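Long-range contact in BAG family molecular chaperone regulator 1 (Arabidopsis thaliana, PDB 4HWC), which probably acts as a co-chaperone that binds the ATPase domain of HSP70/HSC70 chaperones and regulates programmed cell death and stress responses: residues A[41-55]-A[72-86]. Residues are numbered along the deposited sequence; the frame is centred on the assembly and turned at random.
Sequences LVTVIELLMNELIKL and VKRVQNYVETLDALK
Leu-82 and Leu-48 meet tip to tip, CD1 to CD1 at 3.5 Å, and each is a knob in a hole of the facing helix. Leu-82 enters among Leu-41, Val-44, Ile-45 and Leu-48, the Leu-48 side chain among Val-75, Tyr-78, Val-79 and Leu-82. Ile-45 and Leu-82 lie alongside, pointing opposite ways; Ile-45 CG1 comes within 3.4 Å of Leu-82 CD1, closer than carbons usually come, while Val-44 CG1 reaches the same methyl from the side at 3.6 Å. With CG1 of Ile-45 anti to its carbonyl carbon (chi1 -73°), CD1 runs on along Leu-82 to OD1 of Asp-83, 3.5 Å away. With an alanine in place of Ile-45, a gap would probably open beside Leu-82 CB and CD1, leaving that leucine freer to shift in its hole. Leu-41 straddles the next turn: CD2 touches Leu-82 CD2, and CD1 presses on the backbone of Lys-86, 3.5 Å from its CA. The extended Lys-86 chain crosses to Val-42, where NZ lies near CG2. Toward the other end, Leu-52 CD1 lies against CG1 of both Val-75 (3.9 Å) and Val-72, and Leu-55 CB meets Val-72 CG2. No hydrogen bond crosses this apolar seam, whose two segments run antiparallel at 159° with axes 9.7 Å apart. It joins helices 38-55 and 62-88 of the three-helix BAG domain; helix 5-31 completes the bundle, its Phe-26 packing on Val-44 and its Ile-12 on Leu-55, while Asp-17 forms a salt bridge with Arg-74.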
loop_
_atom_site.group_PDB
_atom_site.type_symbol
_atom_site.label_atom_id
_atom_site.label_comp_id
_atom_site.label_asym_id
_atom_site.label_seq_id
_atom_site.Cartn_x
_atom_site.Cartn_y
_atom_site.Cartn_z
ATOM N N LEU A 41 -5.916 -4.260 10.592
ATOM C CA LEU A 41 -5.331 -4.881 9.404
ATOM C C LEU A 41 -6.260 -4.689 8.211
ATOM O O LEU A 41 -5.812 -4.381 7.108
ATOM C CB LEU A 41 -5.091 -6.379 9.621
ATOM C CG LEU A 41 -3.937 -6.810 10.530
ATOM C CD1 LEU A 41 -3.859 -8.329 10.555
ATOM C CD2 LEU A 41 -2.630 -6.228 10.017
ATOM N N VAL A 42 -7.557 -4.867 8.437
ATOM C CA VAL A 42 -8.540 -4.703 7.370
ATOM C C VAL A 42 -8.642 -3.247 6.930
ATOM O O VAL A 42 -8.801 -2.962 5.745
ATOM C CB VAL A 42 -9.939 -5.184 7.814
ATOM C CG1 VAL A 42 -10.956 -4.923 6.707
ATOM C CG2 VAL A 42 -9.894 -6.663 8.142
ATOM N N THR A 43 -8.554 -2.324 7.883
ATOM C CA THR A 43 -8.631 -0.909 7.559
ATOM C C THR A 43 -7.521 -0.521 6.587
ATOM O O THR A 43 -7.779 0.098 5.555
ATOM C CB THR A 43 -8.503 -0.027 8.823
ATOM O OG1 THR A 43 -9.674 -0.181 9.636
ATOM C CG2 THR A 43 -8.346 1.437 8.439
ATOM N N VAL A 44 -6.291 -0.906 6.916
ATOM C CA VAL A 44 -5.134 -0.578 6.080
ATOM C C VAL A 44 -5.161 -1.298 4.727
ATOM O O VAL A 44 -4.833 -0.708 3.692
ATOM C CB VAL A 44 -3.825 -0.903 6.834
ATOM C CG1 VAL A 44 -2.624 -0.606 5.971
ATOM C CG2 VAL A 44 -3.754 -0.066 8.115
ATOM N N ILE A 45 -5.539 -2.572 4.727
ATOM C CA ILE A 45 -5.602 -3.310 3.469
ATOM C C ILE A 45 -6.602 -2.593 2.590
ATOM O O ILE A 45 -6.356 -2.370 1.412
ATOM C CB ILE A 45 -6.069 -4.761 3.670
ATOM C CG1 ILE A 45 -4.946 -5.563 4.327
ATOM C CG2 ILE A 45 -6.458 -5.392 2.319
ATOM C CD1 ILE A 45 -5.294 -7.015 4.558
ATOM N N GLU A 46 -7.727 -2.212 3.169
ATOM C CA GLU A 46 -8.709 -1.533 2.355
ATOM C C GLU A 46 -8.315 -0.141 1.890
ATOM O O GLU A 46 -8.701 0.270 0.802
ATOM C CB GLU A 46 -10.099 -1.613 3.033
ATOM C CG GLU A 46 -10.828 -2.863 2.457
ATOM C CD GLU A 46 -12.094 -3.335 3.126
ATOM O OE1 GLU A 46 -12.338 -4.557 3.036
ATOM O OE2 GLU A 46 -12.833 -2.538 3.718
ATOM N N LEU A 47 -7.514 0.581 2.669
ATOM C CA LEU A 47 -7.051 1.890 2.220
ATOM C C LEU A 47 -6.092 1.680 1.050
ATOM O O LEU A 47 -6.054 2.498 0.127
ATOM C CB LEU A 47 -6.321 2.670 3.330
ATOM C CG LEU A 47 -7.189 3.250 4.445
ATOM C CD1 LEU A 47 -6.311 3.957 5.466
ATOM C CD2 LEU A 47 -8.206 4.208 3.851
ATOM N N LEU A 48 -5.323 0.590 1.091
ATOM C CA LEU A 48 -4.387 0.278 0.008
ATOM C C LEU A 48 -5.142 -0.106 -1.261
ATOM O O LEU A 48 -4.729 0.247 -2.367
ATOM C CB LEU A 48 -3.444 -0.862 0.416
ATOM C CG LEU A 48 -2.365 -0.490 1.445
ATOM C CD1 LEU A 48 -1.800 -1.757 2.059
ATOM C CD2 LEU A 48 -1.250 0.319 0.775
ATOM N N MET A 49 -6.245 -0.832 -1.109
ATOM C CA MET A 49 -7.026 -1.228 -2.276
ATOM C C MET A 49 -7.623 -0.005 -2.955
ATOM O O MET A 49 -7.787 0.012 -4.183
ATOM C CB MET A 49 -8.128 -2.210 -1.884
ATOM C CG MET A 49 -7.608 -3.532 -1.358
ATOM S SD MET A 49 -6.506 -4.357 -2.532
ATOM C CE MET A 49 -7.705 -4.855 -3.789
ATOM N N ASN A 50 -7.948 1.017 -2.162
ATOM C CA ASN A 50 -8.509 2.250 -2.705
ATOM C C ASN A 50 -7.461 2.970 -3.541
ATOM O O ASN A 50 -7.783 3.602 -4.549
ATOM C CB ASN A 50 -9.006 3.174 -1.588
ATOM C CG ASN A 50 -10.410 2.827 -1.125
ATOM O OD1 ASN A 50 -11.157 2.142 -1.832
ATOM N ND2 ASN A 50 -10.785 3.311 0.060
ATOM N N GLU A 51 -6.202 2.881 -3.116
ATOM C CA GLU A 51 -5.123 3.503 -3.871
ATOM C C GLU A 51 -4.891 2.690 -5.149
ATOM O O GLU A 51 -4.527 3.242 -6.187
ATOM C CB GLU A 51 -3.837 3.560 -3.037
ATOM C CG GLU A 51 -3.950 4.432 -1.791
ATOM C CD GLU A 51 -4.368 5.865 -2.113
ATOM O OE1 GLU A 51 -3.623 6.562 -2.843
ATOM O OE2 GLU A 51 -5.443 6.293 -1.637
ATOM N N LEU A 52 -5.108 1.380 -5.073
ATOM C CA LEU A 52 -4.923 0.517 -6.237
ATOM C C LEU A 52 -5.987 0.880 -7.281
ATOM O O LEU A 52 -5.719 0.891 -8.487
ATOM C CB LEU A 52 -5.062 -0.949 -5.831
ATOM C CG LEU A 52 -4.525 -1.992 -6.811
ATOM C CD1 LEU A 52 -3.007 -1.874 -6.901
ATOM C CD2 LEU A 52 -4.911 -3.382 -6.340
ATOM N N ILE A 53 -7.195 1.173 -6.806
ATOM C CA ILE A 53 -8.285 1.565 -7.691
ATOM C C ILE A 53 -7.936 2.905 -8.348
ATOM O O ILE A 53 -8.108 3.067 -9.553
ATOM C CB ILE A 53 -9.623 1.689 -6.910
ATOM C CG1 ILE A 53 -10.034 0.319 -6.360
ATOM C CG2 ILE A 53 -10.717 2.241 -7.822
ATOM C CD1 ILE A 53 -11.219 0.365 -5.387
ATOM N N LYS A 54 -7.435 3.857 -7.563
ATOM C CA LYS A 54 -7.058 5.166 -8.095
ATOM C C LYS A 54 -5.986 5.022 -9.176
ATOM O O LYS A 54 -5.994 5.740 -10.173
ATOM C CB LYS A 54 -6.530 6.081 -6.985
ATOM C CG LYS A 54 -7.595 6.621 -6.028
ATOM C CD LYS A 54 -6.956 7.486 -4.953
ATOM C CE LYS A 54 -7.966 7.915 -3.904
ATOM N NZ LYS A 54 -8.565 6.750 -3.203
ATOM N N LEU A 55 -5.059 4.092 -8.966
ATOM C CA LEU A 55 -3.991 3.852 -9.934
ATOM C C LEU A 55 -4.317 2.933 -11.115
ATOM O O LEU A 55 -3.501 2.773 -12.020
ATOM C CB LEU A 55 -2.866 3.033 -9.287
ATOM C CG LEU A 55 -2.042 3.736 -8.205
ATOM C CD1 LEU A 55 -1.186 2.710 -7.458
ATOM C CD2 LEU A 55 -1.158 4.808 -8.842
ATOM N N VAL A 72 1.852 0.593 -8.435
ATOM C CA VAL A 72 0.939 -0.536 -8.364
ATOM C C VAL A 72 1.653 -1.698 -7.674
ATOM O O VAL A 72 1.081 -2.384 -6.828
ATOM C CB VAL A 72 0.494 -0.984 -9.769
ATOM C CG1 VAL A 72 -0.218 -2.319 -9.685
ATOM C CG2 VAL A 72 -0.433 0.071 -10.386
ATOM N N LYS A 73 2.910 -1.909 -8.045
ATOM C CA LYS A 73 3.704 -2.992 -7.468
ATOM C C LYS A 73 3.916 -2.783 -5.975
ATOM O O LYS A 73 3.891 -3.741 -5.199
ATOM C CB LYS A 73 5.059 -3.085 -8.173
ATOM C CG LYS A 73 5.949 -4.221 -7.670
ATOM C CD LYS A 73 5.295 -5.575 -7.902
ATOM C CE LYS A 73 6.239 -6.712 -7.505
ATOM N NZ LYS A 73 5.615 -8.030 -7.764
ATOM N N ARG A 74 4.132 -1.533 -5.577
ATOM C CA ARG A 74 4.335 -1.221 -4.163
ATOM C C ARG A 74 3.115 -1.640 -3.360
ATOM O O ARG A 74 3.245 -2.264 -2.316
ATOM C CB ARG A 74 4.557 0.280 -3.954
ATOM C CG ARG A 74 5.973 0.751 -4.175
ATOM C CD ARG A 74 6.375 1.700 -3.054
ATOM N NE ARG A 74 5.683 2.972 -3.146
ATOM C CZ ARG A 74 5.643 3.881 -2.179
ATOM N NH1 ARG A 74 4.987 5.008 -2.380
ATOM N NH2 ARG A 74 6.233 3.660 -1.012
ATOM N N VAL A 75 1.931 -1.275 -3.850
ATOM C CA VAL A 75 0.680 -1.604 -3.176
ATOM C C VAL A 75 0.441 -3.109 -3.104
ATOM O O VAL A 75 0.030 -3.632 -2.065
ATOM C CB VAL A 75 -0.526 -0.936 -3.879
ATOM C CG1 VAL A 75 -1.829 -1.414 -3.240
ATOM C CG2 VAL A 75 -0.421 0.576 -3.757
ATOM N N GLN A 76 0.687 -3.802 -4.214
ATOM C CA GLN A 76 0.522 -5.245 -4.243
ATOM C C GLN A 76 1.426 -5.893 -3.189
ATOM O O GLN A 76 1.013 -6.818 -2.487
ATOM C CB GLN A 76 0.852 -5.790 -5.641
ATOM C CG GLN A 76 -0.209 -5.449 -6.691
ATOM C CD GLN A 76 0.207 -5.804 -8.109
ATOM O OE1 GLN A 76 -0.616 -5.799 -9.028
ATOM N NE2 GLN A 76 1.484 -6.098 -8.296
ATOM N N ASN A 77 2.653 -5.390 -3.070
ATOM C CA ASN A 77 3.600 -5.930 -2.102
ATOM C C ASN A 77 3.119 -5.704 -0.676
ATOM O O ASN A 77 3.216 -6.600 0.153
ATOM C CB ASN A 77 4.990 -5.291 -2.267
ATOM C CG ASN A 77 5.733 -5.797 -3.489
ATOM O OD1 ASN A 77 5.325 -6.765 -4.122
ATOM N ND2 ASN A 77 6.842 -5.143 -3.816
ATOM N N TYR A 78 2.617 -4.505 -0.384
ATOM C CA TYR A 78 2.137 -4.216 0.967
ATOM C C TYR A 78 0.907 -5.044 1.315
ATOM O O TYR A 78 0.782 -5.530 2.436
ATOM C CB TYR A 78 1.809 -2.733 1.133
ATOM C CG TYR A 78 3.017 -1.824 1.199
ATOM C CD1 TYR A 78 4.131 -2.150 1.979
ATOM C CD2 TYR A 78 3.016 -0.604 0.540
ATOM C CE1 TYR A 78 5.221 -1.268 2.084
ATOM C CE2 TYR A 78 4.087 0.275 0.637
ATOM C CZ TYR A 78 5.179 -0.057 1.413
ATOM O OH TYR A 78 6.219 0.841 1.498
ATOM N N VAL A 79 -0.010 -5.206 0.367
ATOM C CA VAL A 79 -1.197 -6.009 0.648
ATOM C C VAL A 79 -0.761 -7.453 0.904
ATOM O O VAL A 79 -1.298 -8.135 1.776
ATOM C CB VAL A 79 -2.216 -5.945 -0.520
ATOM C CG1 VAL A 79 -3.378 -6.910 -0.261
ATOM C CG2 VAL A 79 -2.757 -4.530 -0.645
ATOM N N GLU A 80 0.233 -7.906 0.149
ATOM C CA GLU A 80 0.765 -9.257 0.295
ATOM C C GLU A 80 1.335 -9.424 1.704
ATOM O O GLU A 80 1.122 -10.440 2.362
ATOM C CB GLU A 80 1.864 -9.485 -0.744
ATOM C CG GLU A 80 2.533 -10.847 -0.695
ATOM C CD GLU A 80 3.588 -10.994 -1.779
ATOM O OE1 GLU A 80 3.965 -12.137 -2.094
ATOM O OE2 GLU A 80 4.042 -9.958 -2.318
ATOM N N THR A 81 2.068 -8.415 2.157
ATOM C CA THR A 81 2.657 -8.429 3.491
ATOM C C THR A 81 1.559 -8.436 4.555
ATOM O O THR A 81 1.637 -9.183 5.536
ATOM C CB THR A 81 3.563 -7.198 3.685
ATOM O OG1 THR A 81 4.671 -7.286 2.779
ATOM C CG2 THR A 81 4.088 -7.116 5.116
ATOM N N LEU A 82 0.533 -7.614 4.361
ATOM C CA LEU A 82 -0.566 -7.538 5.319
ATOM C C LEU A 82 -1.395 -8.820 5.370
ATOM O O LEU A 82 -1.868 -9.215 6.439
ATOM C CB LEU A 82 -1.479 -6.357 4.997
ATOM C CG LEU A 82 -0.945 -4.941 5.233
ATOM C CD1 LEU A 82 -1.987 -3.929 4.774
ATOM C CD2 LEU A 82 -0.637 -4.739 6.707
ATOM N N ASP A 83 -1.593 -9.457 4.221
ATOM C CA ASP A 83 -2.356 -10.698 4.194
ATOM C C ASP A 83 -1.612 -11.771 4.976
ATOM O O ASP A 83 -2.224 -12.587 5.667
ATOM C CB ASP A 83 -2.583 -11.182 2.761
ATOM C CG ASP A 83 -3.637 -10.373 2.032
ATOM O OD1 ASP A 83 -4.554 -9.858 2.704
ATOM O OD2 ASP A 83 -3.561 -10.266 0.791
ATOM N N ALA A 84 -0.287 -11.765 4.865
ATOM C CA ALA A 84 0.539 -12.735 5.575
ATOM C C ALA A 84 0.464 -12.502 7.082
ATOM O O ALA A 84 0.485 -13.453 7.864
ATOM C CB ALA A 84 1.984 -12.644 5.096
ATOM N N LEU A 85 0.379 -11.237 7.488
ATOM C CA LEU A 85 0.289 -10.900 8.906
ATOM C C LEU A 85 -1.051 -11.329 9.468
ATOM O O LEU A 85 -1.127 -11.861 10.572
ATOM C CB LEU A 85 0.462 -9.390 9.127
ATOM C CG LEU A 85 1.890 -8.839 9.156
ATOM C CD1 LEU A 85 1.854 -7.326 9.347
ATOM C CD2 LEU A 85 2.669 -9.495 10.283
ATOM N N LYS A 86 -2.111 -11.094 8.702
ATOM C CA LYS A 86 -3.452 -11.451 9.137
ATOM C C LYS A 86 -3.541 -12.931 9.467
ATOM O O LYS A 86 -4.189 -13.323 10.435
ATOM C CB LYS A 86 -4.472 -11.082 8.057
ATOM C CG LYS A 86 -5.917 -11.213 8.507
ATOM C CD LYS A 86 -6.889 -10.680 7.464
ATOM C CE LYS A 86 -8.328 -10.811 7.951
ATOM N NZ LYS A 86 -9.316 -10.293 6.962
#